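Local coordinates for hyaluronidase (Thermobaculum terrenum, PDB 5DIY), which belongs to glycoside hydrolase family 84 and probably acts as a hexosaminidase that removes O-linked N-acetylglucosamine, at residues D299-S302 and A303-F307; G343-T346 and L347-I351. One frame throughout, in Å; residues are numbered along the deposited sequence.

In the fold
Both contacts are local, and they follow one another along the chain: contact 1 runs from a 3-10 segment into the short helix 301-308, and contact 2 lies wholly in the long helix 340-362. The eight-stranded parallel barrel that carries the sugar-binding residues is formed earlier in the sequence. The two helices belong to the helical part that follows it, away from the annotated sites. The centres of contact 1 and contact 2 are about 19 Å apart. A salt bridge joins them, with Lys306 NZ 2.8 Å from Glu350 OE2. Helix 373-398 also packs against side chains of both, so the contacts belong to one assembly of helices.

Contact 1: residues D299-S302 and A303-F307; sequences DNLS and AMEKF
Leu301 and Glu305 are joined by the straightest of the three backbone bonds between 299-302 and 303-307, at the start of the alpha-helix 301-308: Glu305 N gives its hydrogen to Leu301 O at 2.8 Å, with an N-H...O angle of 175°. The same i to i+4 pattern links Met304 N to Asn300 O at 2.9 Å. It links Lys306 N to Ser302 O as well, although there the bond is longer, 3.1 Å. Ala303 N, in the first turn, is served by a water instead, which accepts its hydrogen at 2.8 Å. That water also donates to Asp299 O and is hydrogen-bonded to Ser302 OG, tying the 3-10 segment 299-300 to the helix. Serine suits this place because its short hydroxyl stays close to the backbone: OG sits between N and the carbonyl carbon (chi1 65°), where it can reach the water.

The longer side chains continue the contact with their first carbons. Met304 CG, held beside its own backbone N and anti to the carbonyl carbon (chi1 -78°), reaches back to within 3.2 Å of Asn300 O. The flexible thioether chain then bends away toward Trp288 and Val292 of helix 284-296. The methyl of Ala303 is small enough to let Arg360 of helix 340-362 pack against it. Glu305 and Lys306 run outward to charged partners: OE2 of Glu305 forms a salt bridge with Arg289, while Lys306 NZ meets Glu350 and Gln309. Before it leaves, the glutamate chain lies alongside the turn behind it, where its CG is 3.4 Å from Leu301 O.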
ATOM      1  N   ASP C 299      25.038  -3.647  -6.508  1.00 38.49           N
ATOM      2  CA  ASP C 299      25.821  -3.300  -5.317  1.00 38.36           C
ATOM      3  C   ASP C 299      24.984  -2.837  -4.122  1.00 36.80           C
ATOM      4  O   ASP C 299      25.509  -2.752  -3.010  1.00 37.68           O
ATOM      5  CB  ASP C 299      26.864  -2.218  -5.649  1.00 39.10           C
ATOM      6  CG  ASP C 299      27.989  -2.727  -6.546  1.00 39.70           C
ATOM      7  OD1 ASP C 299      28.179  -3.958  -6.670  1.00 39.13           O
ATOM      8  OD2 ASP C 299      28.702  -1.875  -7.122  1.00 41.85           O
ATOM      9  N   ASN C 300      23.712  -2.518  -4.348  1.00 35.49           N
ATOM     10  CA  ASN C 300      22.786  -2.187  -3.266  1.00 34.84           C
ATOM     11  C   ASN C 300      21.904  -3.355  -2.829  1.00 33.70           C
ATOM     12  O   ASN C 300      21.064  -3.181  -1.959  1.00 34.64           O
ATOM     13  CB  ASN C 300      21.902  -1.012  -3.684  1.00 35.03           C
ATOM     14  CG  ASN C 300      22.701   0.230  -3.985  1.00 34.89           C
ATOM     15  OD1 ASN C 300      22.728   0.697  -5.119  1.00 36.47           O
ATOM     16  ND2 ASN C 300      23.368   0.765  -2.977  1.00 34.11           N
ATOM     17  N   LEU C 301      22.114  -4.542  -3.397  1.00 33.82           N
ATOM     18  CA  LEU C 301      21.220  -5.674  -3.165  1.00 33.93           C
ATOM     19  C   LEU C 301      21.210  -6.153  -1.708  1.00 32.73           C
ATOM     20  O   LEU C 301      20.142  -6.214  -1.094  1.00 32.16           O
ATOM     21  CB  LEU C 301      21.562  -6.828  -4.111  1.00 34.56           C
ATOM     22  CG  LEU C 301      20.692  -8.088  -4.063  1.00 36.28           C
ATOM     23  CD1 LEU C 301      19.212  -7.742  -4.151  1.00 37.37           C
ATOM     24  CD2 LEU C 301      21.100  -9.045  -5.175  1.00 36.47           C
ATOM     25  N   SER C 302      22.380  -6.473  -1.152  1.00 31.73           N
ATOM     26  CA  SER C 302      22.447  -7.005   0.225  1.00 31.47           C
ATOM     27  C   SER C 302      22.020  -5.954   1.253  1.00 29.32           C
ATOM     28  O   SER C 302      21.377  -6.286   2.248  1.00 29.61           O
ATOM     29  CB  SER C 302      23.835  -7.582   0.554  1.00 32.78           C
ATOM     30  OG  SER C 302      24.835  -6.577   0.545  1.00 35.71           O
ATOM     31  N   ALA C 303      22.352  -4.691   0.998  1.00 27.26           N
ATOM     32  CA  ALA C 303      21.860  -3.583   1.819  1.00 26.83           C
ATOM     33  C   ALA C 303      20.334  -3.410   1.744  1.00 27.27           C
ATOM     34  O   ALA C 303      19.682  -3.113   2.753  1.00 25.41           O
ATOM     35  CB  ALA C 303      22.543  -2.294   1.427  1.00 26.43           C
ATOM     36  N   MET C 304      19.768  -3.585   0.552  1.00 27.37           N
ATOM     37  CA  MET C 304      18.312  -3.516   0.393  1.00 28.18           C
ATOM     38  C   MET C 304      17.635  -4.691   1.092  1.00 28.06           C
ATOM     39  O   MET C 304      16.661  -4.490   1.809  1.00 28.55           O
ATOM     40  CB  MET C 304      17.900  -3.441  -1.087  1.00 28.03           C
ATOM     41  CG  MET C 304      18.082  -2.056  -1.708  1.00 27.73           C
ATOM     42  SD  MET C 304      17.162  -0.741  -0.890  1.00 27.82           S
ATOM     43  CE  MET C 304      15.475  -1.275  -1.172  1.00 29.76           C
ATOM     44  N   GLU C 305      18.160  -5.898   0.897  1.00 29.48           N
ATOM     45  CA  GLU C 305      17.691  -7.084   1.624  1.00 30.56           C
ATOM     46  C   GLU C 305      17.588  -6.793   3.125  1.00 29.70           C
ATOM     47  O   GLU C 305      16.545  -7.020   3.741  1.00 28.94           O
ATOM     48  CB  GLU C 305      18.626  -8.279   1.387  1.00 32.61           C
ATOM     49  CG  GLU C 305      18.502  -8.939   0.016  1.00 34.39           C
ATOM     50  CD  GLU C 305      17.370  -9.959  -0.084  1.00 37.22           C
ATOM     51  OE1 GLU C 305      16.481 -10.009   0.796  1.00 38.87           O
ATOM     52  OE2 GLU C 305      17.361 -10.733  -1.064  1.00 38.30           O
ATOM     53  N   LYS C 306      18.661  -6.248   3.696  1.00 28.12           N
ATOM     54  CA  LYS C 306      18.707  -5.959   5.132  1.00 27.56           C
ATOM     55  C   LYS C 306      17.714  -4.881   5.558  1.00 26.07           C
ATOM     56  O   LYS C 306      17.041  -5.028   6.567  1.00 24.75           O
ATOM     57  CB  LYS C 306      20.118  -5.532   5.561  1.00 27.64           C
ATOM     58  CG  LYS C 306      20.325  -5.548   7.064  1.00 28.76           C
ATOM     59  CD  LYS C 306      20.431  -6.985   7.556  1.00 30.10           C
ATOM     60  CE  LYS C 306      20.135  -7.107   9.022  1.00 30.78           C
ATOM     61  NZ  LYS C 306      19.971  -8.539   9.393  1.00 30.89           N
ATOM     62  N   PHE C 307      17.658  -3.796   4.794  1.00 25.07           N
ATOM     63  CA  PHE C 307      16.766  -2.687   5.083  1.00 24.49           C
ATOM     64  C   PHE C 307      15.298  -3.124   4.964  1.00 24.03           C
ATOM     65  O   PHE C 307      14.450  -2.665   5.740  1.00 22.38           O
ATOM     66  CB  PHE C 307      17.076  -1.516   4.140  1.00 24.20           C
ATOM     67  CG  PHE C 307      16.182  -0.326   4.324  1.00 24.27           C
ATOM     68  CD1 PHE C 307      16.251   0.440   5.485  1.00 24.26           C
ATOM     69  CD2 PHE C 307      15.284   0.050   3.325  1.00 24.71           C
ATOM     70  CE1 PHE C 307      15.433   1.542   5.659  1.00 24.61           C
ATOM     71  CE2 PHE C 307      14.465   1.162   3.490  1.00 24.74           C
ATOM     72  CZ  PHE C 307      14.536   1.906   4.658  1.00 25.19           C
TER
HETATM   73  O   HOH W   1      24.509  -4.114  -0.762  1.00 36.33           O

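Contact 2: residues G343-T346 and L347-I351; sequences GLRT and LREEI
Arg345 and Glu349, one turn apart on the alpha-helix 340-362, lie side by side and point the same way. It is the aliphatic part of the arginine that meets the carboxylate, Glu349 OE2 standing 3.4 Å from Arg345 CG. The charged ends stay slightly apart: Arg345 NH1 is 4.1 Å from Glu349 OE1, beyond a salt bridge, and the planes of guanidinium and carboxylate are 67° apart. Opposite charges at this spacing should still attract, which suits the pair to an exposed helix face.

Arg348 turns back over the same stretch. Its chain is extended as far as CD and bends at chi3 (-58°), which brings NH1 to 3.5 Å from Arg345 CA. The bend also lays one face of the guanidinium over Leu344 O, which is 4.2 Å above the plane. That oxygen already accepts the hydrogen of Arg348 N, at 2.9 Å, so this carbonyl is bonded to the backbone of Arg348 and only loosely faced by its guanidinium.

These groups are positioned by the regular i to i+4 ladder of the helix, which also includes Leu347 N to Gly343 O and Glu350 N to Thr346 O. Leu344, with a branched hydrocarbon side chain, suits the contact with Met390 and Phe393 of helix 373-398. Thr346 and Glu350 turn to helix 322-336: Thr346 touches Leu327 and Val331 and its OG1 is hydrogen-bonded to Lys330 NZ, which fits a residue with both methyl and hydroxyl, while Glu350 OE1 is hydrogen-bonded to Tyr323 OH. Thr346 OG1 sits beside its own backbone N (chi1 -57°), from where it is hydrogen-bonded to Gln342 O.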
ATOM      1  N   GLY C 343      24.773 -13.206  23.491  1.00 23.83           N
ATOM      2  CA  GLY C 343      23.751 -12.174  23.356  1.00 22.73           C
ATOM      3  C   GLY C 343      24.310 -10.818  22.966  1.00 22.50           C
ATOM      4  O   GLY C 343      23.747 -10.138  22.106  1.00 21.98           O
ATOM      5  N   LEU C 344      25.408 -10.423  23.607  1.00 22.34           N
ATOM      6  CA  LEU C 344      26.103  -9.177  23.271  1.00 22.61           C
ATOM      7  C   LEU C 344      26.690  -9.205  21.853  1.00 22.97           C
ATOM      8  O   LEU C 344      26.600  -8.202  21.131  1.00 22.16           O
ATOM      9  CB  LEU C 344      27.202  -8.861  24.298  1.00 22.30           C
ATOM     10  CG  LEU C 344      26.734  -8.433  25.697  1.00 22.09           C
ATOM     11  CD1 LEU C 344      27.937  -8.267  26.614  1.00 22.16           C
ATOM     12  CD2 LEU C 344      25.909  -7.150  25.644  1.00 22.27           C
ATOM     13  N   ARG C 345      27.263 -10.347  21.461  1.00 22.73           N
ATOM     14  CA  ARG C 345      27.823 -10.521  20.110  1.00 24.55           C
ATOM     15  C   ARG C 345      26.746 -10.358  19.044  1.00 23.25           C
ATOM     16  O   ARG C 345      26.954  -9.650  18.064  1.00 22.05           O
ATOM     17  CB  ARG C 345      28.517 -11.892  19.954  1.00 26.31           C
ATOM     18  CG  ARG C 345      29.062 -12.171  18.551  1.00 29.05           C
ATOM     19  CD  ARG C 345      30.064 -13.321  18.504  1.00 31.62           C
ATOM     20  NE  ARG C 345      29.585 -14.519  19.202  1.00 35.11           N
ATOM     21  CZ  ARG C 345      28.731 -15.424  18.713  1.00 39.49           C
ATOM     22  NH1 ARG C 345      28.218 -15.323  17.481  1.00 41.29           N
ATOM     23  NH2 ARG C 345      28.378 -16.457  19.473  1.00 42.52           N
ATOM     24  N   THR C 346      25.605 -11.014  19.253  1.00 23.08           N
ATOM     25  CA  THR C 346      24.477 -10.954  18.319  1.00 23.33           C
ATOM     26  C   THR C 346      23.983  -9.526  18.143  1.00 23.19           C
ATOM     27  O   THR C 346      23.757  -9.079  17.016  1.00 23.02           O
ATOM     28  CB  THR C 346      23.308 -11.833  18.798  1.00 23.87           C
ATOM     29  OG1 THR C 346      23.761 -13.180  18.958  1.00 25.07           O
ATOM     30  CG2 THR C 346      22.144 -11.807  17.814  1.00 23.67           C
ATOM     31  N   LEU C 347      23.821  -8.819  19.257  1.00 22.93           N
ATOM     32  CA  LEU C 347      23.398  -7.421  19.227  1.00 24.14           C
ATOM     33  C   LEU C 347      24.430  -6.547  18.496  1.00 24.12           C
ATOM     34  O   LEU C 347      24.060  -5.753  17.623  1.00 23.86           O
ATOM     35  CB  LEU C 347      23.166  -6.909  20.655  1.00 25.38           C
ATOM     36  CG  LEU C 347      22.579  -5.508  20.833  1.00 26.67           C
ATOM     37  CD1 LEU C 347      21.217  -5.383  20.162  1.00 27.50           C
ATOM     38  CD2 LEU C 347      22.479  -5.188  22.318  1.00 27.26           C
ATOM     39  N   ARG C 348      25.709  -6.723  18.839  1.00 24.21           N
ATOM     40  CA  ARG C 348      26.822  -6.001  18.203  1.00 25.34           C
ATOM     41  C   ARG C 348      26.854  -6.189  16.688  1.00 25.18           C
ATOM     42  O   ARG C 348      26.935  -5.210  15.950  1.00 25.48           O
ATOM     43  CB  ARG C 348      28.164  -6.465  18.790  1.00 26.72           C
ATOM     44  CG  ARG C 348      29.399  -5.766  18.212  1.00 28.36           C
ATOM     45  CD  ARG C 348      30.697  -6.408  18.676  1.00 29.29           C
ATOM     46  NE  ARG C 348      30.779  -6.396  20.138  1.00 30.81           N
ATOM     47  CZ  ARG C 348      30.793  -7.461  20.950  1.00 31.29           C
ATOM     48  NH1 ARG C 348      30.771  -8.711  20.489  1.00 32.07           N
ATOM     49  NH2 ARG C 348      30.861  -7.266  22.265  1.00 31.77           N
ATOM     50  N   GLU C 349      26.826  -7.448  16.251  1.00 24.96           N
ATOM     51  CA  GLU C 349      26.864  -7.804  14.828  1.00 25.92           C
ATOM     52  C   GLU C 349      25.659  -7.215  14.082  1.00 25.39           C
ATOM     53  O   GLU C 349      25.797  -6.741  12.953  1.00 24.04           O
ATOM     54  CB  GLU C 349      26.920  -9.341  14.645  1.00 27.82           C
ATOM     55  CG  GLU C 349      28.253  -9.997  15.048  1.00 30.12           C
ATOM     56  CD  GLU C 349      28.251 -11.548  15.063  1.00 32.45           C
ATOM     57  OE1 GLU C 349      27.171 -12.191  15.045  1.00 32.72           O
ATOM     58  OE2 GLU C 349      29.362 -12.142  15.116  1.00 34.32           O
ATOM     59  N   GLU C 350      24.485  -7.231  14.723  1.00 24.79           N
ATOM     60  CA  GLU C 350      23.271  -6.670  14.120  1.00 25.11           C
ATOM     61  C   GLU C 350      23.351  -5.148  13.940  1.00 25.36           C
ATOM     62  O   GLU C 350      22.946  -4.606  12.899  1.00 24.55           O
ATOM     63  CB  GLU C 350      22.042  -7.028  14.965  1.00 26.27           C
ATOM     64  CG  GLU C 350      20.730  -6.901  14.222  1.00 26.77           C
ATOM     65  CD  GLU C 350      20.676  -7.795  12.999  1.00 26.81           C
ATOM     66  OE1 GLU C 350      21.105  -8.965  13.084  1.00 28.31           O
ATOM     67  OE2 GLU C 350      20.218  -7.328  11.944  1.00 26.81           O
ATOM     68  N   ILE C 351      23.890  -4.462  14.946  1.00 24.95           N
ATOM     69  CA  ILE C 351      24.114  -3.016  14.859  1.00 25.61           C
ATOM     70  C   ILE C 351      25.037  -2.674  13.679  1.00 26.32           C
ATOM     71  O   ILE C 351      24.705  -1.794  12.876  1.00 25.32           O
ATOM     72  CB  ILE C 351      24.671  -2.448  16.179  1.00 25.68           C
ATOM     73  CG1 ILE C 351      23.584  -2.497  17.270  1.00 25.32           C
ATOM     74  CG2 ILE C 351      25.172  -1.014  16.003  1.00 26.05           C
ATOM     75  CD1 ILE C 351      24.126  -2.498  18.687  1.00 25.22           C
TER